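Local coordinates for protein dTDP Sugar Isomerase (Desulfovibrio desulfuricans subsp. desulfuricans str. G20, PDB 3EJK) that probably catalyses the 3,5-epimerization of dTDP-4-dehydro-6-deoxy-glucose to dTDP-4-dehydro-beta-L-rhamnose, and has a cupin-type fold built of antiparallel strands, at residues L42-S46 with P47-Q51. Sequence-based numbering, arbitrary orientation.
Sequences LRLDS and PQFSQ
S46 and F49 close the second of two successive type I beta turns that share S46: the first, R43 to S46, ends strand 38-43, and the second, S46 to F49, follows directly and brings F49 beside the strand's end. Each is closed by a backbone bond, S46 N to R43 O at 3.0 Å and F49 N to S46 O at 3.0 Å. S46 also folds its hydroxyl back beside its own nitrogen (chi1 -68°), where OG accepts the N-H of R43 at 2.7 Å. The F49 ring, its CG anti to N (chi1 178°), swings back against L42, whose CD2 meets its edge in plane, 3.7 Å from CD1; L44 CD1 comes near CE2 obliquely in one of two modelled conformers, a doubtful contact. Q51 N sits over the centre of one face, 3.9 Å above the plane. Outside this hydrophobic group, R43 grips D45 side-on, NE to OD1 at 2.7 Å and NH2 to OD2 at 2.9 Å, both oxygens using syn lone pairs; the two bonds hold carboxylate and guanidinium nearly coplanar. The hydrogen bond from R43 NH1 to H144 O and the stack of F49 on F52, both partners of the second subunit, thus join these turns to the dimer interface, where the sheet continues from L42 and R43 into the other chain, while the salt bridge with D45 fixes the rotation of the guanidinium within the chain.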
# COMPACT_ATOMS: atom_id res chain seq x y z
N LEU A 42 -0.54 -3.27 8.57
CA LEU A 42 -0.34 -4.58 9.19
C LEU A 42 1.08 -4.83 9.63
O LEU A 42 2.04 -4.43 8.98
CB LEU A 42 -0.75 -5.66 8.17
CG LEU A 42 -1.17 -7.07 8.57
CD1 LEU A 42 -2.36 -7.05 9.53
CD2 LEU A 42 -1.48 -7.82 7.26
N ARG A 43 1.18 -5.48 10.78
CA ARG A 43 2.45 -5.92 11.34
C ARG A 43 2.41 -7.42 11.56
O ARG A 43 1.35 -8.04 11.60
CB ARG A 43 2.73 -5.28 12.70
CG ARG A 43 3.18 -3.86 12.67
CD ARG A 43 3.01 -3.31 14.06
NE ARG A 43 3.82 -3.98 15.07
CZ ARG A 43 4.97 -3.49 15.55
NH1 ARG A 43 5.42 -2.34 15.08
NH2 ARG A 43 5.67 -4.13 16.48
N LEU A 44 3.60 -7.96 11.78
CA LEU A 44 3.79 -9.41 12.00
C LEU A 44 3.12 -9.86 13.29
O LEU A 44 2.68 -10.99 13.43
CB LEU A 44 5.28 -9.76 12.06
CG LEU A 44 5.63 -11.17 12.50
CD1 LEU A 44 4.98 -12.22 11.60
CD2 LEU A 44 7.14 -11.33 12.52
N ASP A 45 3.06 -8.94 14.22
CA ASP A 45 2.47 -9.22 15.53
C ASP A 45 1.04 -8.72 15.62
O ASP A 45 0.38 -8.87 16.63
CB ASP A 45 3.34 -8.68 16.66
CG ASP A 45 3.80 -7.26 16.42
OD1 ASP A 45 3.20 -6.56 15.58
OD2 ASP A 45 4.78 -6.85 17.07
N SER A 46 0.55 -8.16 14.52
CA SER A 46 -0.82 -7.63 14.50
C SER A 46 -1.78 -8.77 14.80
O SER A 46 -1.60 -9.87 14.29
CB SER A 46 -1.22 -7.02 13.15
OG SER A 46 -0.51 -5.83 12.87
N PRO A 47 -2.79 -8.51 15.62
CA PRO A 47 -3.70 -9.62 15.88
C PRO A 47 -4.38 -10.09 14.60
O PRO A 47 -4.84 -11.23 14.52
CB PRO A 47 -4.72 -9.02 16.86
CG PRO A 47 -4.06 -7.80 17.43
CD PRO A 47 -3.14 -7.29 16.36
N GLN A 48 -4.37 -9.23 13.59
CA GLN A 48 -5.09 -9.50 12.35
C GLN A 48 -4.22 -10.17 11.31
O GLN A 48 -4.69 -10.56 10.25
CB GLN A 48 -5.71 -8.23 11.77
CG GLN A 48 -6.74 -7.57 12.67
CD GLN A 48 -6.13 -6.82 13.85
OE1 GLN A 48 -4.94 -6.47 13.85
NE2 GLN A 48 -6.97 -6.55 14.87
N PHE A 49 -2.94 -10.30 11.64
CA PHE A 49 -2.00 -10.93 10.71
C PHE A 49 -2.00 -12.42 10.93
O PHE A 49 -2.02 -12.90 12.07
CB PHE A 49 -0.58 -10.37 10.88
CG PHE A 49 0.44 -11.02 9.97
CD1 PHE A 49 0.53 -10.66 8.63
CD2 PHE A 49 1.31 -11.97 10.46
CE1 PHE A 49 1.48 -11.25 7.80
CE2 PHE A 49 2.26 -12.57 9.63
CZ PHE A 49 2.34 -12.20 8.30
N SER A 50 -2.02 -13.13 9.81
CA SER A 50 -1.97 -14.59 9.83
C SER A 50 -0.72 -15.09 9.10
O SER A 50 0.15 -15.76 9.65
CB SER A 50 -3.20 -15.16 9.14
OG SER A 50 -3.23 -16.57 9.22
N GLN A 51 -0.67 -14.73 7.83
CA GLN A 51 0.36 -15.19 6.92
C GLN A 51 0.56 -14.25 5.73
O GLN A 51 -0.41 -13.74 5.18
CB GLN A 51 -0.12 -16.56 6.44
CG GLN A 51 0.77 -17.31 5.55
CD GLN A 51 0.26 -18.73 5.33
OE1 GLN A 51 -0.43 -19.28 6.18
NE2 GLN A 51 0.60 -19.31 4.19